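Local coordinates for protein threonine--tRNA ligase catalytic subunit (PDB 3A32) that probably charges tRNA(Thr) with threonine, activating the amino acid with ATP first, as a zinc-dependent class II aminoacyl-tRNA synthetase that lacks an editing domain of its own, at residues Glu200-Arg205 with Tyr243-Val248; Leu206-Lys211 with Glu230-Ala235; Lys411-Arg416 with Ile430-Ala435; Glu326-Arg331 with Phe418-Met423. One frame throughout, in Å; residues are numbered along the deposited sequence.

How the contacts relate
Contacts 1 and 2 lie in the catalytic core, in the beta-alpha-beta unit of strand 202-207, helix 222-243 and strand 246-250. Contact 1 pairs the two strands; contact 2, whose segments fall between those of contact 1, packs the helix on the first strand's end, centres about 15 Å apart. Contacts 3 and 4 follow, their segments alternating along the chain (326-331, 411-416, 418-423, 430-435). Contact 3 joins hairpin strands 412-419 and 424-431 in the anticodon-binding domain, its centre about 56 Å from that of contact 2. Contact 4 comes between, about 23 Å from contact 1 and about 25 Å from contact 3, centre to centre, and ties the hairpin's turn to the end of core helix 317-327, linking the two domains.

Contact 1: residues Glu200-Arg205 with Tyr243-Val248; sequences ETFKVR and YGIDIV. With SO4 (sulfate ion), chain C.
Lys203 and Val248 meet on one face of a parallel strand pair and share a sulfate ion, probably from the crystallisation liquor. From CB, Lys203 sets CG anti to the backbone N (chi1 179°), which takes the chain past the carbonyl oxygen of Asp246. CD then rests on Val248 CG2 at 3.8 Å, and a bend at chi3 turns CE past sulfate O1 and brings NZ to the anion, where it bonds O1 at 2.8 Å and O4 more weakly. Arg205 NH2 reaches O4 at 3.0 Å in the guanidinium plane, and Glu275 forms salt bridges with both cations. Replacing Lys203 by an alanine would probably leave Glu275 with one cation fewer and take away the chain that rests on Val248 CG2. The pairing itself rests on Val204: its N donates to Asp246 O (3.0 Å, 179°), and its O accepts from Val248 N at 2.9 Å. Toward the strand start a water bridges Phe202 O and Asp246 N instead. On the other face, Ile247 CD1 lies against Val204 CB at 3.8 Å. Strand 202-207 thus sits between edge strand 246-250 and antiparallel strand 260-268, with Ile247 packing on helix 222-243 and Phe202 on helix 174-191.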
# COMPACT_ATOMS: atom_id res chain seq x y z
N GLU A 200 2.06 -34.31 -1.22
CA GLU A 200 1.64 -34.58 -2.60
C GLU A 200 1.67 -33.39 -3.54
O GLU A 200 1.55 -33.56 -4.78
CB GLU A 200 0.25 -35.26 -2.62
CG GLU A 200 0.27 -36.81 -2.80
CD GLU A 200 0.43 -37.29 -4.29
OE1 GLU A 200 -0.54 -37.11 -5.11
OE2 GLU A 200 1.52 -37.87 -4.62
N THR A 201 1.86 -32.20 -3.00
CA THR A 201 1.73 -30.98 -3.80
C THR A 201 2.97 -30.10 -3.73
O THR A 201 3.00 -29.03 -4.30
CB THR A 201 0.50 -30.13 -3.40
OG1 THR A 201 0.73 -29.57 -2.12
CG2 THR A 201 -0.78 -30.97 -3.34
N PHE A 202 4.00 -30.52 -3.03
CA PHE A 202 5.05 -29.53 -2.70
C PHE A 202 6.42 -30.20 -2.68
O PHE A 202 6.54 -31.36 -2.30
CB PHE A 202 4.74 -28.77 -1.39
CG PHE A 202 5.27 -27.35 -1.37
CD1 PHE A 202 4.53 -26.30 -1.96
CD2 PHE A 202 6.53 -27.07 -0.81
CE1 PHE A 202 5.01 -25.03 -2.02
CE2 PHE A 202 7.02 -25.76 -0.83
CZ PHE A 202 6.22 -24.71 -1.44
N LYS A 203 7.41 -29.44 -3.12
CA LYS A 203 8.79 -29.87 -3.17
C LYS A 203 9.70 -28.72 -2.68
O LYS A 203 9.47 -27.54 -3.00
CB LYS A 203 9.10 -30.26 -4.64
CG LYS A 203 10.50 -30.71 -4.90
CD LYS A 203 10.63 -31.69 -6.08
CE LYS A 203 10.29 -31.02 -7.39
NZ LYS A 203 10.55 -31.88 -8.59
N VAL A 204 10.73 -29.05 -1.92
CA VAL A 204 11.73 -28.09 -1.51
C VAL A 204 13.06 -28.47 -2.19
O VAL A 204 13.54 -29.57 -2.02
CB VAL A 204 11.89 -28.05 0.05
CG1 VAL A 204 13.26 -27.53 0.44
CG2 VAL A 204 10.80 -27.16 0.69
N ARG A 205 13.63 -27.54 -2.95
CA ARG A 205 14.88 -27.79 -3.66
C ARG A 205 16.03 -26.95 -3.10
O ARG A 205 15.96 -25.73 -3.10
CB ARG A 205 14.70 -27.48 -5.16
CG ARG A 205 15.94 -27.67 -6.04
CD ARG A 205 15.63 -27.24 -7.50
NE ARG A 205 14.88 -28.30 -8.14
CZ ARG A 205 13.74 -28.15 -8.81
NH1 ARG A 205 13.19 -26.94 -8.99
NH2 ARG A 205 13.15 -29.23 -9.31
N TYR A 243 6.08 -32.71 7.45
CA TYR A 243 5.08 -32.78 6.40
C TYR A 243 5.30 -33.86 5.35
O TYR A 243 4.44 -34.06 4.43
CB TYR A 243 5.01 -31.42 5.70
CG TYR A 243 4.68 -30.29 6.62
CD1 TYR A 243 3.40 -30.15 7.17
CD2 TYR A 243 5.65 -29.35 6.95
CE1 TYR A 243 3.09 -29.10 8.02
CE2 TYR A 243 5.35 -28.32 7.81
CZ TYR A 243 4.08 -28.19 8.31
OH TYR A 243 3.79 -27.14 9.14
N GLY A 244 6.43 -34.54 5.43
CA GLY A 244 6.74 -35.65 4.52
C GLY A 244 7.01 -35.07 3.15
O GLY A 244 6.95 -35.79 2.16
N ILE A 245 7.30 -33.76 3.12
CA ILE A 245 7.53 -32.99 1.90
C ILE A 245 8.92 -33.35 1.40
O ILE A 245 9.93 -33.37 2.15
CB ILE A 245 7.39 -31.43 2.12
CG1 ILE A 245 5.92 -31.01 2.28
CG2 ILE A 245 8.08 -30.63 1.00
CD1 ILE A 245 5.75 -29.51 2.63
N ASP A 246 9.02 -33.65 0.13
CA ASP A 246 10.31 -34.15 -0.20
C ASP A 246 11.38 -33.07 -0.59
O ASP A 246 11.03 -31.93 -1.01
CB ASP A 246 10.19 -35.49 -0.95
CG ASP A 246 9.92 -35.34 -2.36
OD1 ASP A 246 9.08 -36.13 -2.87
OD2 ASP A 246 10.58 -34.48 -2.95
N ILE A 247 12.65 -33.40 -0.32
CA ILE A 247 13.74 -32.47 -0.36
C ILE A 247 14.66 -32.93 -1.45
O ILE A 247 14.97 -34.10 -1.52
CB ILE A 247 14.57 -32.48 0.98
CG1 ILE A 247 13.67 -32.35 2.24
CG2 ILE A 247 15.69 -31.40 0.94
CD1 ILE A 247 12.73 -31.07 2.17
N VAL A 248 15.08 -32.01 -2.32
CA VAL A 248 15.94 -32.31 -3.44
C VAL A 248 17.17 -31.43 -3.24
O VAL A 248 17.00 -30.26 -2.98
CB VAL A 248 15.28 -31.95 -4.82
CG1 VAL A 248 16.30 -32.02 -5.93
CG2 VAL A 248 14.14 -32.90 -5.16
S SO4 C . 13.48 -33.64 -9.01
O1 SO4 C . 12.44 -33.84 -8.00
O2 SO4 C . 14.78 -34.04 -8.47
O3 SO4 C . 13.14 -34.53 -10.13
O4 SO4 C . 13.58 -32.24 -9.45
O HOH W 1 6.68 -33.92 -1.76

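Contact 2: residues Leu206-Lys211 with Glu230-Ala235; sequences LSMSDK and EALREA
Leu206 and Met208 meet Leu232 and Arg233 in a mostly buried contact within the beta-alpha-beta unit of the catalytic core, where the helix packs on the end of strand 202-207 and the loop just after it. No hydrogen bond joins the segments directly, and the nearest pair of CA atoms, Leu206 and Leu232, is 7.4 Å apart, so side chains span the gap. Leu206 points one methyl at the helix backbone: CD1 comes 3.7 Å from Leu232 O and lies 4.2 Å from Leu232 CB. It also reaches the start of the Arg233 side chain at CG, so one methyl touches two successive helix residues.

Met208 supplies the second apolar link. Its SD is 4.4 Å from Leu232 CD1, a looser approach, while its chain, bent at chi2 (-62°) and again at chi3, turns the terminal methyl onto Arg233. There CE stands 3.5 Å above the guanidinium plane, displaced toward the rim, with NE its nearest atom in that group at 3.8 Å. The arginine chain is extended from CG to NE, and the methyl CE of Met208 meets Arg233 CG (3.9 Å) as well as the guanidinium as the two chains cross obliquely.

The polar edge of that guanidinium is used separately. A water lies in its plane, 3.1 Å from Arg233 NH1, and links only weakly to Lys211 NZ; the chief partner of the arginine is Glu249, through a salt bridge from NH2. Leu206 and Leu232 both also touch Leu261 of strand 260-268, while helix 174-191 packs alongside, Leu232 and Ala235 both touching its Val178 and Ala231 its Val174.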
# COMPACT_ATOMS: atom_id res chain seq x y z
N LEU A 206 17.11 -27.61 -2.70
CA LEU A 206 18.29 -26.88 -2.22
C LEU A 206 19.33 -26.79 -3.30
O LEU A 206 19.59 -27.79 -4.00
CB LEU A 206 18.89 -27.56 -0.99
CG LEU A 206 17.98 -28.03 0.16
CD1 LEU A 206 18.82 -28.57 1.36
CD2 LEU A 206 16.96 -26.97 0.67
N SER A 207 19.92 -25.61 -3.48
CA SER A 207 21.03 -25.46 -4.42
C SER A 207 22.34 -25.07 -3.70
O SER A 207 22.43 -24.03 -3.05
CB SER A 207 20.66 -24.49 -5.54
OG SER A 207 19.47 -24.92 -6.20
N MET A 208 23.34 -25.94 -3.79
CA MET A 208 24.52 -25.87 -2.93
C MET A 208 25.78 -25.58 -3.74
O MET A 208 25.72 -25.58 -4.95
CB MET A 208 24.69 -27.19 -2.17
CG MET A 208 23.44 -27.75 -1.56
SD MET A 208 22.75 -26.63 -0.30
CE MET A 208 22.37 -27.80 1.01
N SER A 209 26.91 -25.33 -3.06
CA SER A 209 28.22 -25.22 -3.70
C SER A 209 28.68 -26.54 -4.25
O SER A 209 28.14 -27.60 -3.92
CB SER A 209 29.31 -24.76 -2.73
OG SER A 209 29.48 -25.72 -1.71
N ASP A 210 29.66 -26.43 -5.14
CA ASP A 210 30.62 -27.50 -5.38
C ASP A 210 31.78 -27.13 -4.46
O ASP A 210 32.39 -26.08 -4.61
CB ASP A 210 31.06 -27.48 -6.84
CG ASP A 210 32.01 -28.65 -7.23
OD1 ASP A 210 32.84 -29.16 -6.40
OD2 ASP A 210 31.92 -29.01 -8.42
N LYS A 211 32.05 -27.98 -3.47
CA LYS A 211 33.11 -27.70 -2.50
C LYS A 211 34.50 -27.44 -3.13
O LYS A 211 35.28 -26.65 -2.56
CB LYS A 211 33.23 -28.84 -1.46
CG LYS A 211 32.10 -28.80 -0.43
CD LYS A 211 32.60 -28.90 1.03
CE LYS A 211 31.49 -28.43 2.02
NZ LYS A 211 30.79 -27.14 1.55
N GLU A 230 24.46 -26.35 5.82
CA GLU A 230 24.00 -27.13 6.93
C GLU A 230 22.78 -26.49 7.62
O GLU A 230 21.90 -27.20 8.08
CB GLU A 230 25.16 -27.45 7.87
CG GLU A 230 25.15 -26.79 9.13
CD GLU A 230 24.89 -27.79 10.22
OE1 GLU A 230 25.62 -27.73 11.26
OE2 GLU A 230 24.00 -28.67 10.00
N ALA A 231 22.66 -25.16 7.64
CA ALA A 231 21.36 -24.59 8.12
C ALA A 231 20.15 -25.04 7.26
O ALA A 231 19.09 -25.41 7.79
CB ALA A 231 21.43 -23.07 8.26
N LEU A 232 20.35 -25.06 5.94
CA LEU A 232 19.32 -25.47 4.97
C LEU A 232 18.97 -26.93 5.03
O LEU A 232 17.83 -27.31 4.75
CB LEU A 232 19.74 -25.11 3.54
CG LEU A 232 19.90 -23.63 3.22
CD1 LEU A 232 20.60 -23.42 1.85
CD2 LEU A 232 18.53 -22.89 3.27
N ARG A 233 19.96 -27.77 5.36
CA ARG A 233 19.75 -29.20 5.46
C ARG A 233 18.94 -29.55 6.70
O ARG A 233 17.98 -30.32 6.60
CB ARG A 233 21.07 -29.98 5.45
CG ARG A 233 21.70 -30.04 4.09
CD ARG A 233 22.96 -30.88 4.12
NE ARG A 233 23.58 -30.86 2.81
CZ ARG A 233 24.82 -30.43 2.59
NH1 ARG A 233 25.57 -30.01 3.60
NH2 ARG A 233 25.31 -30.46 1.36
N GLU A 234 19.29 -28.99 7.84
CA GLU A 234 18.53 -29.20 9.07
C GLU A 234 17.11 -28.69 8.97
O GLU A 234 16.19 -29.38 9.37
CB GLU A 234 19.21 -28.56 10.27
CG GLU A 234 20.52 -29.20 10.64
CD GLU A 234 20.35 -30.65 11.27
OE1 GLU A 234 19.19 -31.17 11.41
OE2 GLU A 234 21.42 -31.23 11.62
N ALA A 235 16.95 -27.48 8.45
CA ALA A 235 15.62 -26.89 8.27
C ALA A 235 14.75 -27.76 7.36
O ALA A 235 13.61 -28.09 7.72
CB ALA A 235 15.71 -25.41 7.76
O HOH W 2 28.28 -28.52 3.44

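Contact 3: residues Lys411-Arg416 with Ile430-Ala435; sequences KVLDVR and IAYGDA
Lys411 begins the contact with its backbone carbonyl, which accepts from Tyr432 N at 3.1 Å. This residue, with positive phi, is the first to leave the preceding helix, and its side chain crosses that of Tyr432 at about a right angle. CB lies over one ring face, displaced toward the rim, and CD comes 3.8 Å from Tyr432 CE1. Val412 follows in a non-hydrogen-bonded antiparallel pair with Ala431, their CA atoms 4.1 Å apart. Leu413 and Ile430 then form the hydrogen-bonded pair: Leu413 N donates to Ile430 O at 2.7 Å (172°), and Ile430 N returns a bond of 3.1 Å to Leu413 O.

On the face holding these two side chains, Leu413 CG is 3.9 Å from Tyr432 CD2. The tyrosine ring gets there because its CG is set between backbone N and carbonyl carbon (chi1 69°), which folds it back over the backbone of Lys411, so that its OH reaches Glu407 O in the preceding helix 405-410. A serine in place of Tyr432 would probably open a gap beside Leu413 and Lys411 and leave Glu407 O without its hydroxyl partner. Asp414 comes next and forms a side-on salt bridge with Arg416 within the strand, OD1 taking NE and OD2 taking NH2. Between these two, Val415 CG2 meets Ile430 CG1 at 3.7 Å.

The hairpin lies at the border of the anticodon-binding sheet: strand 412-419 runs between 424-431 and 399-403, and helix 435-457 packs on Leu413, Val415, Ile430 and Tyr432.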
# COMPACT_ATOMS: atom_id res chain seq x y z
N LYS A 411 -38.60 -16.09 1.29
CA LYS A 411 -37.70 -15.42 2.27
C LYS A 411 -36.44 -16.22 2.50
O LYS A 411 -35.96 -16.33 3.62
CB LYS A 411 -38.42 -15.11 3.60
CG LYS A 411 -39.56 -14.08 3.45
CD LYS A 411 -39.15 -12.60 3.60
CE LYS A 411 -40.28 -11.67 3.10
NZ LYS A 411 -41.66 -11.85 3.81
N VAL A 412 -35.90 -16.75 1.42
CA VAL A 412 -34.67 -17.53 1.45
C VAL A 412 -33.88 -17.12 0.21
O VAL A 412 -34.41 -17.20 -0.93
CB VAL A 412 -34.96 -19.07 1.42
CG1 VAL A 412 -33.64 -19.88 1.35
CG2 VAL A 412 -35.76 -19.46 2.67
N LEU A 413 -32.65 -16.63 0.41
CA LEU A 413 -31.82 -16.25 -0.74
C LEU A 413 -31.17 -17.48 -1.33
O LEU A 413 -30.90 -18.41 -0.61
CB LEU A 413 -30.74 -15.25 -0.32
CG LEU A 413 -31.23 -13.91 0.24
CD1 LEU A 413 -30.06 -13.19 0.87
CD2 LEU A 413 -31.94 -13.04 -0.84
N ASP A 414 -30.93 -17.48 -2.63
CA ASP A 414 -30.17 -18.53 -3.32
C ASP A 414 -28.74 -17.99 -3.55
O ASP A 414 -28.52 -17.11 -4.41
CB ASP A 414 -30.86 -18.89 -4.63
CG ASP A 414 -30.05 -19.80 -5.51
OD1 ASP A 414 -28.90 -20.13 -5.21
OD2 ASP A 414 -30.58 -20.23 -6.56
N VAL A 415 -27.80 -18.50 -2.76
CA VAL A 415 -26.48 -17.92 -2.65
C VAL A 415 -25.45 -18.98 -3.01
O VAL A 415 -25.42 -20.05 -2.40
CB VAL A 415 -26.21 -17.39 -1.22
CG1 VAL A 415 -24.78 -16.88 -1.06
CG2 VAL A 415 -27.16 -16.31 -0.87
N ARG A 416 -24.62 -18.67 -4.00
CA ARG A 416 -23.70 -19.61 -4.62
C ARG A 416 -22.27 -19.11 -4.50
O ARG A 416 -21.81 -18.22 -5.22
CB ARG A 416 -24.10 -19.87 -6.08
CG ARG A 416 -25.61 -20.02 -6.18
CD ARG A 416 -26.00 -20.81 -7.35
NE ARG A 416 -27.43 -21.07 -7.36
CZ ARG A 416 -28.05 -21.70 -8.35
NH1 ARG A 416 -27.37 -22.12 -9.41
NH2 ARG A 416 -29.35 -21.93 -8.25
N ILE A 430 -29.97 -19.06 2.31
CA ILE A 430 -29.81 -18.04 3.34
C ILE A 430 -31.17 -17.39 3.68
O ILE A 430 -31.68 -16.57 2.90
CB ILE A 430 -28.76 -16.93 2.93
CG1 ILE A 430 -27.36 -17.51 2.67
CG2 ILE A 430 -28.65 -15.93 4.03
CD1 ILE A 430 -26.78 -18.34 3.76
N ALA A 431 -31.73 -17.75 4.83
CA ALA A 431 -33.04 -17.20 5.24
C ALA A 431 -32.85 -15.74 5.65
O ALA A 431 -31.77 -15.34 6.10
CB ALA A 431 -33.68 -18.03 6.40
N TYR A 432 -33.88 -14.93 5.46
CA TYR A 432 -33.83 -13.55 5.91
C TYR A 432 -35.24 -13.13 6.30
O TYR A 432 -36.22 -13.75 5.86
CB TYR A 432 -33.26 -12.62 4.81
CG TYR A 432 -34.18 -12.45 3.61
CD1 TYR A 432 -35.02 -11.35 3.48
CD2 TYR A 432 -34.25 -13.44 2.62
CE1 TYR A 432 -35.88 -11.21 2.37
CE2 TYR A 432 -35.07 -13.33 1.55
CZ TYR A 432 -35.89 -12.23 1.42
OH TYR A 432 -36.70 -12.18 0.33
N GLY A 433 -35.34 -12.05 7.09
CA GLY A 433 -36.62 -11.44 7.48
C GLY A 433 -36.84 -10.19 6.64
O GLY A 433 -37.91 -9.99 6.12
N ASP A 434 -35.81 -9.36 6.48
CA ASP A 434 -35.88 -8.23 5.56
C ASP A 434 -34.49 -7.92 5.00
O ASP A 434 -33.53 -8.66 5.28
CB ASP A 434 -36.48 -7.01 6.26
CG ASP A 434 -35.63 -6.53 7.45
OD1 ASP A 434 -34.45 -6.93 7.64
OD2 ASP A 434 -36.16 -5.72 8.19
N ALA A 435 -34.37 -6.82 4.25
CA ALA A 435 -33.11 -6.46 3.58
C ALA A 435 -31.91 -6.42 4.51
O ALA A 435 -30.88 -7.00 4.22
CB ALA A 435 -33.25 -5.12 2.83

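Contact 4: residues Glu326-Arg331 with Phe418-Met423; sequences EHRRGR and FDLESM
Arg328 and Arg331 approach the second segment from the two ends of a type I' turn, in which Arg331 N bonds Arg328 O and Arg329, with positive phi, is the C-prime residue of a Schellman motif closing the helix. Arg331 stacks on Phe418. The guanidinium lies flat on the ring, planes 2° apart, with centres separated by 4.2 Å. Arg331 CD stands over the ring centre, 3.7 Å from the Phe418 centroid, as a CH-pi contact. CZ is off-centre, 31° from the ring normal, in a cation-pi contact. A bend at chi2 (-69°) lays the arginine chain across the ring in this way, and Glu392 takes its NH1 in a salt bridge.

Leu420 fits between the two arginines: its CD2 is 3.8 Å from Arg331 CB, and its CB lies over one face of the Arg328 guanidinium. Glu421 OE2 forms a long salt bridge to Arg328 NH2 at 3.8 Å, with the oxygen well out of the guanidinium plane, so it is electrostatic only. Arg328 NH2 bonds Lys194 O, and NH1 bonds Phe193 O and Tyr324 OH. A water 3.2 Å from Arg328 NE donates weakly to Leu420 O, bridging the segments. Met423 SD sits 3.8 Å from Arg328 CD, and its CE comes near Arg328 O.

The contact therefore sets the turn after strand 412-419 of the anticodon-binding domain against the C-terminal end of helix 317-327 in the core.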
# COMPACT_ATOMS: atom_id res chain seq x y z
N GLU A 326 -4.01 -19.04 -14.10
CA GLU A 326 -4.06 -20.24 -14.91
C GLU A 326 -4.42 -21.50 -14.14
O GLU A 326 -5.39 -22.16 -14.50
CB GLU A 326 -2.81 -20.38 -15.79
CG GLU A 326 -2.78 -19.29 -16.92
CD GLU A 326 -1.43 -19.23 -17.66
OE1 GLU A 326 -0.65 -20.16 -17.42
OE2 GLU A 326 -1.13 -18.26 -18.44
N HIS A 327 -3.71 -21.78 -13.04
CA HIS A 327 -4.01 -22.95 -12.22
C HIS A 327 -5.47 -22.96 -11.74
O HIS A 327 -6.08 -24.03 -11.67
CB HIS A 327 -3.03 -23.02 -11.04
CG HIS A 327 -3.24 -24.19 -10.13
ND1 HIS A 327 -3.00 -25.50 -10.52
CD2 HIS A 327 -3.64 -24.26 -8.84
CE1 HIS A 327 -3.27 -26.31 -9.52
NE2 HIS A 327 -3.67 -25.58 -8.49
N ARG A 328 -6.04 -21.78 -11.45
CA ARG A 328 -7.42 -21.68 -10.93
C ARG A 328 -8.44 -21.11 -11.91
O ARG A 328 -9.52 -20.77 -11.52
CB ARG A 328 -7.46 -20.89 -9.64
CG ARG A 328 -6.93 -21.72 -8.47
CD ARG A 328 -8.09 -22.32 -7.68
NE ARG A 328 -7.66 -23.34 -6.72
CZ ARG A 328 -7.26 -23.09 -5.47
NH1 ARG A 328 -7.21 -21.81 -5.05
NH2 ARG A 328 -6.87 -24.10 -4.65
N ARG A 329 -8.07 -21.03 -13.18
CA ARG A 329 -9.00 -20.64 -14.23
C ARG A 329 -9.80 -19.35 -13.84
O ARG A 329 -11.07 -19.28 -14.00
CB ARG A 329 -9.93 -21.82 -14.60
CG ARG A 329 -9.24 -22.93 -15.48
CD ARG A 329 -8.85 -24.13 -14.69
NE ARG A 329 -8.31 -25.20 -15.54
CZ ARG A 329 -7.11 -25.79 -15.43
NH1 ARG A 329 -6.22 -25.44 -14.47
NH2 ARG A 329 -6.78 -26.75 -16.29
N GLY A 330 -9.06 -18.32 -13.39
CA GLY A 330 -9.65 -17.04 -13.20
C GLY A 330 -10.37 -16.91 -11.86
O GLY A 330 -10.99 -15.88 -11.61
N ARG A 331 -10.25 -17.93 -10.99
CA ARG A 331 -11.04 -18.00 -9.74
C ARG A 331 -10.26 -17.54 -8.52
O ARG A 331 -9.41 -18.27 -8.02
CB ARG A 331 -11.61 -19.40 -9.51
CG ARG A 331 -12.53 -19.88 -10.61
CD ARG A 331 -13.90 -19.11 -10.69
NE ARG A 331 -14.73 -19.60 -11.80
CZ ARG A 331 -16.01 -19.27 -12.00
NH1 ARG A 331 -16.64 -18.41 -11.19
NH2 ARG A 331 -16.66 -19.81 -13.02
N PHE A 418 -18.23 -19.93 -4.73
CA PHE A 418 -17.47 -20.76 -5.64
C PHE A 418 -16.45 -21.48 -4.80
O PHE A 418 -15.68 -20.86 -4.05
CB PHE A 418 -16.77 -19.94 -6.74
CG PHE A 418 -16.10 -20.81 -7.72
CD1 PHE A 418 -16.83 -21.36 -8.82
CD2 PHE A 418 -14.76 -21.22 -7.49
CE1 PHE A 418 -16.22 -22.27 -9.73
CE2 PHE A 418 -14.14 -22.15 -8.37
CZ PHE A 418 -14.85 -22.66 -9.51
N ASP A 419 -16.43 -22.79 -4.91
CA ASP A 419 -15.58 -23.65 -4.10
C ASP A 419 -14.27 -23.92 -4.82
O ASP A 419 -14.25 -24.59 -5.84
CB ASP A 419 -16.27 -24.99 -3.90
CG ASP A 419 -15.75 -25.71 -2.69
OD1 ASP A 419 -15.90 -25.12 -1.59
OD2 ASP A 419 -15.17 -26.83 -2.84
N LEU A 420 -13.18 -23.38 -4.29
CA LEU A 420 -11.90 -23.40 -5.03
C LEU A 420 -11.31 -24.80 -5.18
O LEU A 420 -10.71 -25.08 -6.19
CB LEU A 420 -10.87 -22.44 -4.45
CG LEU A 420 -11.26 -20.96 -4.42
CD1 LEU A 420 -10.19 -20.19 -3.63
CD2 LEU A 420 -11.48 -20.38 -5.86
N GLU A 421 -11.48 -25.65 -4.18
CA GLU A 421 -11.00 -27.06 -4.26
C GLU A 421 -11.73 -27.85 -5.35
O GLU A 421 -11.10 -28.29 -6.32
CB GLU A 421 -11.06 -27.81 -2.90
CG GLU A 421 -10.47 -27.06 -1.67
CD GLU A 421 -9.04 -26.45 -1.90
OE1 GLU A 421 -8.10 -27.20 -2.35
OE2 GLU A 421 -8.88 -25.22 -1.60
N SER A 422 -13.04 -27.99 -5.22
CA SER A 422 -13.83 -28.70 -6.24
C SER A 422 -13.98 -27.92 -7.56
O SER A 422 -14.31 -28.51 -8.61
CB SER A 422 -15.21 -29.08 -5.67
OG SER A 422 -16.03 -27.93 -5.43
N MET A 423 -13.69 -26.60 -7.52
CA MET A 423 -13.85 -25.74 -8.71
C MET A 423 -15.29 -25.77 -9.22
O MET A 423 -15.52 -25.86 -10.40
CB MET A 423 -12.90 -26.14 -9.86
CG MET A 423 -11.39 -25.88 -9.57
SD MET A 423 -10.95 -24.14 -9.50
CE MET A 423 -11.35 -23.63 -11.19
O HOH W 3 -8.14 -26.34 -7.86